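Local coordinates for SLH domain-containing protein (Pseudoflavonifractor capillosus, PDB 4OJU) that is of unknown function but, as a leucine-rich repeat segment of a longer SLH-domain protein, probably binds other proteins and also holds magnesium ions, at residues V4-V9 against F16-D21; T23-R28 against V55-E60; T27-S32 against K61-T66; F85-S90 against F108-A113. All blocks are in the same frame, centred on the assembly; numbering follows the deposited sequence.

Contact 1. Residues V4-V9 against F16-D21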
loop_
_atom_site.group_PDB
_atom_site.type_symbol
_atom_site.label_atom_id
_atom_site.label_comp_id
_atom_site.label_asym_id
_atom_site.label_seq_id
_atom_site.Cartn_x
_atom_site.Cartn_y
_atom_site.Cartn_z
ATOM N N VAL A 4 28.068 17.578 -16.829
ATOM C CA VAL A 4 27.366 18.368 -17.853
ATOM C C VAL A 4 27.153 17.454 -19.076
ATOM O O VAL A 4 27.968 16.560 -19.298
ATOM C CB VAL A 4 28.192 19.662 -18.166
ATOM C CG1 VAL A 4 28.010 20.173 -19.591
ATOM C CG2 VAL A 4 27.870 20.754 -17.160
ATOM N N VAL A 5 26.042 17.641 -19.822
ATOM C CA VAL A 5 25.749 16.859 -21.029
ATOM C C VAL A 5 26.730 17.259 -22.152
ATOM O O VAL A 5 26.835 18.432 -22.489
ATOM C CB VAL A 5 24.272 16.987 -21.506
ATOM C CG1 VAL A 5 24.054 16.220 -22.818
ATOM C CG2 VAL A 5 23.289 16.508 -20.438
ATOM N N GLU A 6 27.443 16.277 -22.716
ATOM C CA GLU A 6 28.342 16.507 -23.851
ATOM C C GLU A 6 27.550 16.426 -25.139
ATOM O O GLU A 6 27.711 17.284 -25.988
ATOM C CB GLU A 6 29.496 15.506 -23.874
ATOM C CG GLU A 6 30.479 15.775 -25.007
ATOM C CD GLU A 6 31.637 14.799 -25.090
ATOM O OE1 GLU A 6 31.430 13.604 -24.775
ATOM O OE2 GLU A 6 32.741 15.217 -25.511
ATOM N N SER A 7 26.724 15.373 -25.310
ATOM C CA SER A 7 25.898 15.234 -26.513
ATOM C C SER A 7 24.644 14.402 -26.245
ATOM O O SER A 7 24.560 13.680 -25.251
ATOM C CB SER A 7 26.697 14.660 -27.687
ATOM O OG SER A 7 27.209 13.361 -27.444
ATOM N N THR A 8 23.664 14.542 -27.128
ATOM C CA THR A 8 22.399 13.812 -27.065
ATOM C C THR A 8 22.346 12.919 -28.284
ATOM O O THR A 8 22.595 13.386 -29.406
ATOM C CB THR A 8 21.224 14.780 -26.963
ATOM O OG1 THR A 8 21.462 15.647 -25.846
ATOM C CG2 THR A 8 19.888 14.066 -26.789
ATOM N N VAL A 9 22.063 11.630 -28.070
ATOM C CA VAL A 9 22.037 10.658 -29.153
ATOM C C VAL A 9 20.691 9.940 -29.160
ATOM O O VAL A 9 20.194 9.530 -28.105
ATOM C CB VAL A 9 23.232 9.664 -29.055
ATOM C CG1 VAL A 9 23.184 8.620 -30.169
ATOM C CG2 VAL A 9 24.571 10.402 -29.129
ATOM N N PHE A 16 19.487 9.255 -25.456
ATOM C CA PHE A 16 20.539 9.201 -24.456
ATOM C C PHE A 16 21.229 10.515 -24.317
ATOM O O PHE A 16 21.480 11.194 -25.330
ATOM C CB PHE A 16 21.616 8.163 -24.821
ATOM C CG PHE A 16 21.140 6.753 -24.943
ATOM C CD1 PHE A 16 21.074 5.922 -23.826
ATOM C CD2 PHE A 16 20.755 6.243 -26.175
ATOM C CE1 PHE A 16 20.609 4.609 -23.942
ATOM C CE2 PHE A 16 20.321 4.934 -26.292
ATOM C CZ PHE A 16 20.241 4.121 -25.175
ATOM N N GLU A 17 21.612 10.845 -23.073
ATOM C CA GLU A 17 22.467 11.993 -22.834
ATOM C C GLU A 17 23.812 11.438 -22.427
ATOM O O GLU A 17 23.879 10.585 -21.527
ATOM C CB GLU A 17 21.897 12.936 -21.779
ATOM C CG GLU A 17 20.795 13.807 -22.343
ATOM C CD GLU A 17 20.128 14.726 -21.347
ATOM O OE1 GLU A 17 20.301 14.514 -20.126
ATOM O OE2 GLU A 17 19.402 15.643 -21.788
ATOM N N ILE A 18 24.856 11.825 -23.148
ATOM C CA ILE A 18 26.227 11.416 -22.856
ATOM C C ILE A 18 26.834 12.555 -22.060
ATOM O O ILE A 18 26.847 13.686 -22.547
ATOM C CB ILE A 18 27.022 11.086 -24.158
ATOM C CG1 ILE A 18 26.398 9.864 -24.873
ATOM C CG2 ILE A 18 28.510 10.866 -23.870
ATOM C CD1 ILE A 18 26.805 9.763 -26.353
ATOM N N TRP A 19 27.345 12.245 -20.858
ATOM C CA TRP A 19 27.930 13.191 -19.912
ATOM C C TRP A 19 29.424 13.310 -20.098
ATOM O O TRP A 19 30.046 12.375 -20.586
ATOM C CB TRP A 19 27.627 12.697 -18.492
ATOM C CG TRP A 19 26.164 12.551 -18.242
ATOM C CD1 TRP A 19 25.412 11.421 -18.369
ATOM C CD2 TRP A 19 25.273 13.588 -17.845
ATOM N NE1 TRP A 19 24.097 11.704 -18.100
ATOM C CE2 TRP A 19 23.981 13.030 -17.782
ATOM C CE3 TRP A 19 25.440 14.942 -17.526
ATOM C CZ2 TRP A 19 22.862 13.774 -17.393
ATOM C CZ3 TRP A 19 24.331 15.677 -17.111
ATOM C CH2 TRP A 19 23.058 15.095 -17.058
ATOM N N PHE A 20 30.026 14.433 -19.669
ATOM C CA PHE A 20 31.463 14.611 -19.736
ATOM C C PHE A 20 32.228 13.603 -18.822
ATOM O O PHE A 20 33.413 13.388 -19.055
ATOM C CB PHE A 20 31.844 16.054 -19.420
ATOM C CG PHE A 20 31.704 16.952 -20.632
ATOM C CD1 PHE A 20 32.616 16.883 -21.679
ATOM C CD2 PHE A 20 30.647 17.851 -20.735
ATOM C CE1 PHE A 20 32.477 17.706 -22.800
ATOM C CE2 PHE A 20 30.511 18.675 -21.858
ATOM C CZ PHE A 20 31.420 18.591 -22.884
ATOM N N ASP A 21 31.554 12.915 -17.867
ATOM C CA ASP A 21 32.221 11.870 -17.066
ATOM C C ASP A 21 32.362 10.532 -17.864
ATOM O O ASP A 21 32.845 9.553 -17.307
ATOM C CB ASP A 21 31.515 11.644 -15.717
ATOM C CG ASP A 21 30.176 10.938 -15.722
ATOM O OD1 ASP A 21 29.641 10.679 -16.815
ATOM O OD2 ASP A 21 29.656 10.658 -14.633
HETATM O O HOH W 1 32.019 12.166 -22.555
HETATM O O HOH W 2 19.498 16.473 -24.143
#

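Contact 2. Residues T23-R28 against V55-E60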
loop_
_atom_site.group_PDB
_atom_site.type_symbol
_atom_site.label_atom_id
_atom_site.label_comp_id
_atom_site.label_asym_id
_atom_site.label_seq_id
_atom_site.Cartn_x
_atom_site.Cartn_y
_atom_site.Cartn_z
ATOM N N THR A 23 29.860 8.673 -19.277
ATOM C CA THR A 23 28.751 7.734 -19.125
ATOM C C THR A 23 27.516 8.274 -19.844
ATOM O O THR A 23 27.439 9.468 -20.135
ATOM C CB THR A 23 28.437 7.452 -17.642
ATOM O OG1 THR A 23 27.862 8.615 -17.056
ATOM C CG2 THR A 23 29.666 6.995 -16.844
ATOM N N ALA A 24 26.554 7.404 -20.100
ATOM C CA ALA A 24 25.330 7.807 -20.760
ATOM C C ALA A 24 24.112 7.496 -19.895
ATOM O O ALA A 24 24.083 6.488 -19.184
ATOM C CB ALA A 24 25.205 7.109 -22.099
ATOM N N THR A 25 23.122 8.379 -19.950
ATOM C CA THR A 25 21.849 8.188 -19.266
ATOM C C THR A 25 20.779 8.018 -20.314
ATOM O O THR A 25 20.722 8.828 -21.258
ATOM C CB THR A 25 21.528 9.410 -18.355
ATOM O OG1 THR A 25 22.506 9.479 -17.330
ATOM C CG2 THR A 25 20.114 9.350 -17.718
ATOM N N LEU A 26 19.923 6.988 -20.145
ATOM C CA LEU A 26 18.760 6.777 -21.007
ATOM C C LEU A 26 17.711 7.758 -20.495
ATOM O O LEU A 26 17.182 7.566 -19.394
ATOM C CB LEU A 26 18.275 5.309 -20.953
ATOM C CG LEU A 26 17.267 4.862 -22.039
ATOM C CD1 LEU A 26 17.227 3.371 -22.140
ATOM C CD2 LEU A 26 15.841 5.361 -21.759
ATOM N N THR A 27 17.470 8.849 -21.237
ATOM C CA THR A 27 16.544 9.881 -20.740
ATOM C C THR A 27 15.104 9.716 -21.172
ATOM O O THR A 27 14.214 10.186 -20.457
ATOM C CB THR A 27 17.030 11.279 -21.136
ATOM O OG1 THR A 27 17.090 11.370 -22.558
ATOM C CG2 THR A 27 18.381 11.629 -20.521
ATOM N N ARG A 28 14.858 9.083 -22.337
ATOM C CA ARG A 28 13.487 8.927 -22.825
ATOM C C ARG A 28 13.311 7.737 -23.765
ATOM O O ARG A 28 14.177 7.460 -24.589
ATOM C CB ARG A 28 13.050 10.213 -23.571
ATOM C CG ARG A 28 11.529 10.301 -23.777
ATOM C CD ARG A 28 11.087 11.448 -24.681
ATOM N NE ARG A 28 10.868 11.100 -26.092
ATOM C CZ ARG A 28 11.539 11.623 -27.122
ATOM N NH1 ARG A 28 12.492 12.524 -26.915
ATOM N NH2 ARG A 28 11.268 11.243 -28.361
ATOM N N VAL A 55 25.840 2.758 -20.885
ATOM C CA VAL A 55 24.549 3.266 -20.408
ATOM C C VAL A 55 24.482 2.903 -18.928
ATOM O O VAL A 55 24.216 1.751 -18.583
ATOM C CB VAL A 55 23.378 2.681 -21.234
ATOM C CG1 VAL A 55 22.032 3.148 -20.669
ATOM C CG2 VAL A 55 23.527 3.044 -22.720
ATOM N N THR A 56 24.759 3.860 -18.063
ATOM C CA THR A 56 24.872 3.548 -16.635
ATOM C C THR A 56 23.640 3.935 -15.816
ATOM O O THR A 56 23.526 3.531 -14.650
ATOM C CB THR A 56 26.121 4.243 -16.067
ATOM O OG1 THR A 56 25.938 5.649 -16.166
ATOM C CG2 THR A 56 27.427 3.814 -16.787
ATOM N N VAL A 57 22.751 4.734 -16.385
ATOM C CA VAL A 57 21.561 5.205 -15.651
ATOM C C VAL A 57 20.329 5.163 -16.542
ATOM O O VAL A 57 20.391 5.562 -17.713
ATOM C CB VAL A 57 21.767 6.673 -15.096
ATOM C CG1 VAL A 57 20.518 7.212 -14.375
ATOM C CG2 VAL A 57 22.975 6.777 -14.182
ATOM N N ILE A 58 19.188 4.730 -15.966
ATOM C CA ILE A 58 17.878 4.875 -16.579
ATOM C C ILE A 58 17.329 6.135 -15.933
ATOM O O ILE A 58 17.115 6.155 -14.718
ATOM C CB ILE A 58 16.935 3.647 -16.434
ATOM C CG1 ILE A 58 17.604 2.312 -16.887
ATOM C CG2 ILE A 58 15.609 3.908 -17.177
ATOM C CD1 ILE A 58 18.273 2.318 -18.328
ATOM N N GLY A 59 17.194 7.193 -16.710
ATOM C CA GLY A 59 16.784 8.491 -16.190
ATOM C C GLY A 59 15.390 8.545 -15.596
ATOM O O GLY A 59 14.531 7.685 -15.862
ATOM N N GLU A 60 15.168 9.576 -14.789
ATOM C CA GLU A 60 13.893 9.866 -14.145
ATOM C C GLU A 60 12.770 9.898 -15.205
ATOM O O GLU A 60 12.930 10.542 -16.252
ATOM C CB GLU A 60 14.006 11.219 -13.414
ATOM C CG GLU A 60 12.700 11.687 -12.766
ATOM C CD GLU A 60 12.813 12.943 -11.920
ATOM O OE1 GLU A 60 13.839 13.648 -12.029
ATOM O OE2 GLU A 60 11.864 13.231 -11.157
HETATM O O HOH W 3 24.975 8.330 -16.911
HETATM O O HOH W 4 14.928 10.949 -17.951
#

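Contact 3. Residues T27-S32 against K61-T66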
loop_
_atom_site.group_PDB
_atom_site.type_symbol
_atom_site.label_atom_id
_atom_site.label_comp_id
_atom_site.label_asym_id
_atom_site.label_seq_id
_atom_site.Cartn_x
_atom_site.Cartn_y
_atom_site.Cartn_z
ATOM N N THR A 27 17.470 8.849 -21.237
ATOM C CA THR A 27 16.544 9.881 -20.740
ATOM C C THR A 27 15.104 9.716 -21.172
ATOM O O THR A 27 14.214 10.186 -20.457
ATOM C CB THR A 27 17.030 11.279 -21.136
ATOM O OG1 THR A 27 17.090 11.370 -22.558
ATOM C CG2 THR A 27 18.381 11.629 -20.521
ATOM N N ARG A 28 14.858 9.083 -22.337
ATOM C CA ARG A 28 13.487 8.927 -22.825
ATOM C C ARG A 28 13.311 7.737 -23.765
ATOM O O ARG A 28 14.177 7.460 -24.589
ATOM C CB ARG A 28 13.050 10.213 -23.571
ATOM C CG ARG A 28 11.529 10.301 -23.777
ATOM C CD ARG A 28 11.087 11.448 -24.681
ATOM N NE ARG A 28 10.868 11.100 -26.092
ATOM C CZ ARG A 28 11.539 11.623 -27.122
ATOM N NH1 ARG A 28 12.492 12.524 -26.915
ATOM N NH2 ARG A 28 11.268 11.243 -28.361
ATOM N N TYR A 29 12.142 7.078 -23.661
ATOM C CA TYR A 29 11.709 6.002 -24.536
ATOM C C TYR A 29 10.505 6.526 -25.306
ATOM O O TYR A 29 9.508 6.916 -24.696
ATOM C CB TYR A 29 11.362 4.750 -23.748
ATOM C CG TYR A 29 10.880 3.602 -24.605
ATOM C CD1 TYR A 29 11.786 2.767 -25.263
ATOM C CD2 TYR A 29 9.526 3.302 -24.700
ATOM C CE1 TYR A 29 11.355 1.648 -25.972
ATOM C CE2 TYR A 29 9.078 2.204 -25.432
ATOM C CZ TYR A 29 9.999 1.362 -26.041
ATOM O OH TYR A 29 9.572 0.246 -26.719
ATOM N N ASP A 30 10.612 6.548 -26.630
ATOM C CA ASP A 30 9.545 7.045 -27.481
ATOM C C ASP A 30 8.853 5.852 -28.126
ATOM O O ASP A 30 9.368 5.269 -29.075
ATOM C CB ASP A 30 10.088 8.028 -28.535
ATOM C CG ASP A 30 9.045 8.685 -29.433
ATOM O OD1 ASP A 30 7.881 8.210 -29.456
ATOM O OD2 ASP A 30 9.388 9.679 -30.103
ATOM N N GLU A 31 7.665 5.546 -27.630
ATOM C CA GLU A 31 6.801 4.462 -28.094
ATOM C C GLU A 31 6.613 4.405 -29.574
ATOM O O GLU A 31 6.552 3.314 -30.145
ATOM C CB GLU A 31 5.397 4.687 -27.533
ATOM C CG GLU A 31 5.070 3.848 -26.345
ATOM C CD GLU A 31 3.668 4.163 -25.883
ATOM O OE1 GLU A 31 2.763 4.324 -26.731
ATOM O OE2 GLU A 31 3.491 4.308 -24.660
ATOM N N SER A 32 6.357 5.579 -30.174
ATOM C CA SER A 32 6.029 5.703 -31.593
ATOM C C SER A 32 7.194 5.281 -32.479
ATOM O O SER A 32 6.989 5.014 -33.664
ATOM C CB SER A 32 5.596 7.131 -31.921
ATOM O OG SER A 32 6.663 8.058 -31.805
ATOM N N LYS A 61 11.673 9.144 -14.964
ATOM C CA LYS A 61 10.505 9.081 -15.855
ATOM C C LYS A 61 10.825 8.684 -17.306
ATOM O O LYS A 61 9.979 8.927 -18.164
ATOM C CB LYS A 61 9.775 10.457 -15.879
ATOM C CG LYS A 61 9.166 10.888 -14.553
ATOM C CD LYS A 61 8.668 12.332 -14.625
ATOM C CE LYS A 61 7.806 12.666 -13.429
ATOM N NZ LYS A 61 7.212 14.028 -13.494
ATOM N N ALA A 62 11.972 8.026 -17.590
ATOM C CA ALA A 62 12.343 7.697 -18.976
ATOM C C ALA A 62 11.259 6.892 -19.719
ATOM O O ALA A 62 11.003 7.155 -20.891
ATOM C CB ALA A 62 13.670 6.935 -19.014
ATOM N N PHE A 63 10.622 5.922 -19.028
ATOM C CA PHE A 63 9.590 5.054 -19.610
ATOM C C PHE A 63 8.217 5.308 -19.024
ATOM O O PHE A 63 7.340 4.464 -19.177
ATOM C CB PHE A 63 9.934 3.577 -19.356
ATOM C CG PHE A 63 11.097 3.043 -20.146
ATOM C CD1 PHE A 63 12.407 3.268 -19.728
ATOM C CD2 PHE A 63 10.887 2.275 -21.281
ATOM C CE1 PHE A 63 13.479 2.736 -20.435
ATOM C CE2 PHE A 63 11.959 1.738 -21.982
ATOM C CZ PHE A 63 13.245 1.989 -21.573
ATOM N N GLU A 64 8.018 6.448 -18.371
ATOM C CA GLU A 64 6.757 6.774 -17.708
ATOM C C GLU A 64 5.568 6.650 -18.637
ATOM O O GLU A 64 5.590 7.227 -19.723
ATOM C CB GLU A 64 6.813 8.216 -17.163
ATOM C CG GLU A 64 5.630 8.615 -16.306
ATOM C CD GLU A 64 5.417 10.103 -16.094
ATOM O OE1 GLU A 64 6.019 10.908 -16.843
ATOM O OE2 GLU A 64 4.536 10.449 -15.273
ATOM N N GLU A 65 4.516 5.934 -18.190
ATOM C CA GLU A 65 3.256 5.760 -18.916
ATOM C C GLU A 65 3.459 5.230 -20.346
ATOM O O GLU A 65 2.745 5.665 -21.251
ATOM C CB GLU A 65 2.469 7.097 -18.974
ATOM C CG GLU A 65 1.943 7.595 -17.638
ATOM C CD GLU A 65 1.842 9.102 -17.456
ATOM O OE1 GLU A 65 1.905 9.835 -18.473
ATOM O OE2 GLU A 65 1.691 9.547 -16.292
ATOM N N THR A 66 4.427 4.316 -20.562
ATOM C CA THR A 66 4.630 3.752 -21.916
ATOM C C THR A 66 3.927 2.397 -21.992
ATOM O O THR A 66 3.457 1.885 -20.976
ATOM C CB THR A 66 6.106 3.696 -22.338
ATOM O OG1 THR A 66 6.815 2.891 -21.399
ATOM C CG2 THR A 66 6.738 5.072 -22.455
HETATM O O HOH W 5 1.208 4.299 -23.360
#

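Contact 4. Residues F85-S90 against F108-A113. With MG (magnesium ion), chain H.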
loop_
_atom_site.group_PDB
_atom_site.type_symbol
_atom_site.label_atom_id
_atom_site.label_comp_id
_atom_site.label_asym_id
_atom_site.label_seq_id
_atom_site.Cartn_x
_atom_site.Cartn_y
_atom_site.Cartn_z
ATOM N N PHE A 85 10.054 3.650 -14.636
ATOM C CA PHE A 85 9.083 2.775 -15.300
ATOM C C PHE A 85 7.686 2.914 -14.695
ATOM O O PHE A 85 6.883 1.982 -14.781
ATOM C CB PHE A 85 9.532 1.314 -15.199
ATOM C CG PHE A 85 10.838 1.044 -15.890
ATOM C CD1 PHE A 85 10.875 0.749 -17.246
ATOM C CD2 PHE A 85 12.036 1.086 -15.185
ATOM C CE1 PHE A 85 12.084 0.494 -17.882
ATOM C CE2 PHE A 85 13.244 0.815 -15.820
ATOM C CZ PHE A 85 13.264 0.559 -17.173
ATOM N N ALA A 86 7.386 4.050 -14.102
ATOM C CA ALA A 86 6.099 4.194 -13.449
ATOM C C ALA A 86 4.933 4.292 -14.418
ATOM O O ALA A 86 5.092 4.815 -15.529
ATOM C CB ALA A 86 6.126 5.418 -12.563
ATOM N N TYR A 87 3.751 3.820 -13.976
ATOM C CA TYR A 87 2.466 3.841 -14.683
ATOM C C TYR A 87 2.526 3.076 -16.011
ATOM O O TYR A 87 1.776 3.385 -16.940
ATOM C CB TYR A 87 1.943 5.290 -14.873
ATOM C CG TYR A 87 1.980 6.079 -13.583
ATOM C CD1 TYR A 87 1.073 5.821 -12.558
ATOM C CD2 TYR A 87 2.956 7.045 -13.362
ATOM C CE1 TYR A 87 1.147 6.494 -11.338
ATOM C CE2 TYR A 87 3.023 7.743 -12.154
ATOM C CZ TYR A 87 2.128 7.451 -11.139
ATOM O OH TYR A 87 2.190 8.138 -9.953
ATOM N N CYS A 88 3.369 2.034 -16.063
ATOM C CA CYS A 88 3.498 1.147 -17.235
ATOM C C CYS A 88 2.570 -0.027 -16.997
ATOM O O CYS A 88 2.952 -1.038 -16.422
ATOM C CB CYS A 88 4.944 0.717 -17.454
ATOM S SG CYS A 88 6.010 2.050 -18.053
ATOM N N ASN A 89 1.328 0.143 -17.410
ATOM C CA ASN A 89 0.296 -0.804 -17.065
ATOM C C ASN A 89 0.320 -2.108 -17.828
ATOM O O ASN A 89 -0.394 -3.022 -17.422
ATOM C CB ASN A 89 -1.075 -0.154 -17.079
ATOM C CG ASN A 89 -1.336 0.556 -15.756
ATOM O OD1 ASN A 89 -0.751 0.240 -14.674
ATOM N ND2 ASN A 89 -2.196 1.552 -15.819
ATOM N N SER A 90 1.217 -2.266 -18.813
ATOM C CA SER A 90 1.334 -3.558 -19.492
ATOM C C SER A 90 2.652 -4.231 -19.125
ATOM O O SER A 90 2.915 -5.327 -19.585
ATOM C CB SER A 90 1.230 -3.399 -21.006
ATOM O OG SER A 90 -0.012 -2.815 -21.340
ATOM N N PHE A 108 9.249 1.562 -10.160
ATOM C CA PHE A 108 8.285 0.625 -10.755
ATOM C C PHE A 108 6.922 0.867 -10.114
ATOM O O PHE A 108 6.193 -0.077 -9.800
ATOM C CB PHE A 108 8.758 -0.844 -10.562
ATOM C CG PHE A 108 10.029 -1.146 -11.317
ATOM C CD1 PHE A 108 9.991 -1.477 -12.666
ATOM C CD2 PHE A 108 11.268 -1.050 -10.690
ATOM C CE1 PHE A 108 11.171 -1.738 -13.369
ATOM C CE2 PHE A 108 12.451 -1.295 -11.401
ATOM C CZ PHE A 108 12.392 -1.610 -12.741
ATOM N N ALA A 109 6.582 2.139 -9.895
ATOM C CA ALA A 109 5.334 2.499 -9.223
ATOM C C ALA A 109 4.113 2.384 -10.116
ATOM O O ALA A 109 4.181 2.674 -11.312
ATOM C CB ALA A 109 5.421 3.916 -8.674
ATOM N N SER A 110 2.976 1.986 -9.521
ATOM C CA SER A 110 1.686 1.860 -10.219
ATOM C C SER A 110 1.796 1.083 -11.571
ATOM O O SER A 110 1.293 1.542 -12.607
ATOM C CB SER A 110 1.094 3.257 -10.442
ATOM O OG SER A 110 -0.207 3.244 -11.005
ATOM N N CYS A 111 2.498 -0.067 -11.546
ATOM C CA CYS A 111 2.666 -1.013 -12.662
ATOM C C CYS A 111 1.792 -2.188 -12.298
ATOM O O CYS A 111 2.254 -3.141 -11.670
ATOM C CB CYS A 111 4.134 -1.422 -12.821
ATOM S SG CYS A 111 5.195 -0.114 -13.466
ATOM N N ASP A 112 0.532 -2.110 -12.652
ATOM C CA ASP A 112 -0.475 -3.052 -12.178
ATOM C C ASP A 112 -0.383 -4.455 -12.772
ATOM O O ASP A 112 -0.967 -5.359 -12.184
ATOM C CB ASP A 112 -1.880 -2.454 -12.358
ATOM C CG ASP A 112 -2.087 -1.154 -11.582
ATOM O OD1 ASP A 112 -1.316 -0.900 -10.605
ATOM O OD2 ASP A 112 -3.053 -0.431 -11.894
ATOM N N ALA A 113 0.384 -4.660 -13.859
ATOM C CA ALA A 113 0.559 -6.003 -14.426
ATOM C C ALA A 113 1.866 -6.651 -13.902
ATOM O O ALA A 113 2.165 -7.790 -14.254
ATOM C CB ALA A 113 0.570 -5.933 -15.946
HETATM MG MG MG H . -3.836 1.457 -11.034
HETATM O O HOH W 6 2.541 -3.278 -15.098
HETATM O O HOH W 7 -3.350 2.329 -12.805
HETATM O O HOH W 8 -2.123 1.792 -9.915
HETATM O O HOH W 9 -5.826 1.161 -12.057
HETATM O O HOH W 10 -4.844 0.608 -9.297
#

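Contact 1. Residues V4-V9 against F16-D21
Val5 lays its CG2 methyl over one face of the Trp19 indole, 3.8 Å from the centroid of the six-membered ring, while the backbone N of Val4 sits at that ring's edge. Trp19 NE1 hydrogen-bonds Thr25 OG1. The Phe20 ring is covered by Glu6: CB stands 3.7 Å from the ring centroid, almost on the normal, and Val4 CG1 fills an edge. Glu6 can lie there because its CG is anti to the backbone N (chi1 -177°) and the extended chain runs across the phenyl, leaving OE1 to share a water with Trp19 O. Were Trp19 replaced by alanine, the Val5 methyl would probably lose its aromatic floor and Thr25 OG1 its indole N-H partner. Glu6 N and Ser7 N both bond to Ile18 O, at 2.7 and 3.2 Å from that oxygen, which makes a classic beta bulge. The antiparallel ladder is then regular, with Ile18 N bound to Ser7 O and a reciprocal pair joining Val9 and Phe16. Val9 CG2 meets Ile18 CD1 at 3.6 Å. This is the N-terminal hairpin of strands 5-11 and 14-19; strand 24-29 pairs with its second strand, and Phe16 and Ile18 pack on Val45 of strand 44-46.

Contact 2. Residues T23-R28 against V55-E60
Leu26 and Ile58 run side by side on the buried face of two parallel strands, Ile58 CD1 reaching back to 4.0 Å from Leu26 CB. Val55 and Ala24 continue this apolar row, with Val55 CG1 4.3 Å from Leu26 CB. The backbones are joined by three hydrogen bonds: Thr56 N to Ala24 O, Leu26 N to Val57 O and Gly59 N to Leu26 O. The register slips by one residue between Ala24 and Thr25, a beta bulge that takes in Thr56. Gly59 comes in close under Leu26 O, its N 2.7 Å from that oxygen, where a side chain pointing at strand 24-29 would collide. On the other face Thr25 and Val57 lie alongside each other; Thr25 OG1 lies anti to the carbonyl carbon (chi1 -65°), which leaves CG2 to rest 3.8 Å from Gly59 CA. At the polar edge one water links the hydroxyls of Thr23, Thr25 and Thr56; Thr23 OG1 also hydrogen-bonds Asp21 OD1, and Thr25 OG1 Trp19 NE1. A second water bridges Thr27 O and Glu60 O. Strand 24-29 thus carries the N-terminal hairpin into the leucine-rich repeat sheet: strand 14-19 flanks it antiparallel, and strand 52-58 leads on to strand 79-80.

Contact 3. Residues T27-S32 against K61-T66
Tyr29 and Phe63 set their rings nearly parallel but slid apart, so that they barely overlap: the planes are 22° apart and the centroids 4.8 Å, and it is mainly the root of the tyrosine that lies on the phenylalanine. Tyr29 CB sits over one face of the Phe63 ring, displaced toward the rim, and Phe63 CE2 comes within 3.4 Å of Tyr29 CG from over a face of the phenol ring. The tyrosine CG is anti to the backbone N (chi1 179°), which carries its ring forward past Phe63, where Thr66 CG2 meets an edge of it 4.0 Å from Tyr29 CD2. Phe63 turns its CG the other way, opposite the carbonyl carbon, and its ring goes on to stack with Phe85. Alongside, Tyr29 N bonds to Ala62 O over 3.0 Å. Residues 61-66 form two overlapping beta turns, type I from Lys61 to Glu64 and type II from Phe63 to Thr66, in the loop joining strands 52-58 and 70-72 of the leucine-rich repeat region, so the end of strand 24-29 and the 3-10 segment after it pack on this loop. Glu31, its chi1 an unusual -101°, crosses toward Thr66 and brings OE2 to 3.0 Å from Thr66 CA; a water 2.6 Å from Glu31 OE2 ties it to Glu65 O. Asp30 takes a salt bridge on OD2 from Arg28 NH2, in the conformer modelled, and a hydrogen bond on OD1 from Ser32 OG, each out of the carboxylate plane, from opposite sides.

Contact 4. Residues F85-S90 against F108-A113
Phe108 lies alongside Phe85, both side chains pointing the same way with planes 3° apart, yet slid so far that the centroids are 5.1 Å apart and Phe108 CE1 touches Phe85 CD2. Losing the Phe85 ring to an alanine is likely to leave Phe108 CE1 facing a gap. Next, Ala109 O accepts a hydrogen bond from Tyr87 N, 2.9 Å away. Ser110 CB packs 3.3 Å from Tyr87 CD1; with its OG anti to the backbone N (chi1 -175°), the hydroxyl also reaches a water on the metal. Successive leucine-rich repeats set corresponding loops side by side, here phenylalanine by phenylalanine and cysteine by cysteine. Cys111 SG lies 4.1 Å from Cys88 CB. Asp112 N makes a weak bond to Asn89 OD1, while its own OD2 binds magnesium at 2.2 Å; Glu105 of the second subunit and four waters complete the shell. One of those waters donates to Asp112 OD1, and another accepts a weak bond from Asn89 ND2. Ala113 CB ends the segment 3.4 Å from Asn89 O, and a water joins Ala113 N to Cys88 O.

How the contacts relate
The four contacts follow the chain from its N-terminal hairpin into the repeats. Contact 1 hands over to contact 2 through Glu17 O and Thr25 N, 2.8 Å apart, and contacts 2 and 3 share Thr27 and Arg28, with Leu26 and Ile58 packing on Phe63. Contact 3 then meets contact 4 where Phe63 CD1 lies 3.3 Å from Phe85 CE1, so Tyr29, Phe63, Phe85 and Phe108 form a continuous row of rings. Contacts 1 and 4 sit about 28 Å apart, centre to centre, on opposite sides of the chain's centre. Magnesium belongs to contact 4; the Glu65 side chain of contact 3 is about 11 Å from it, and both contacts touch the second subunit.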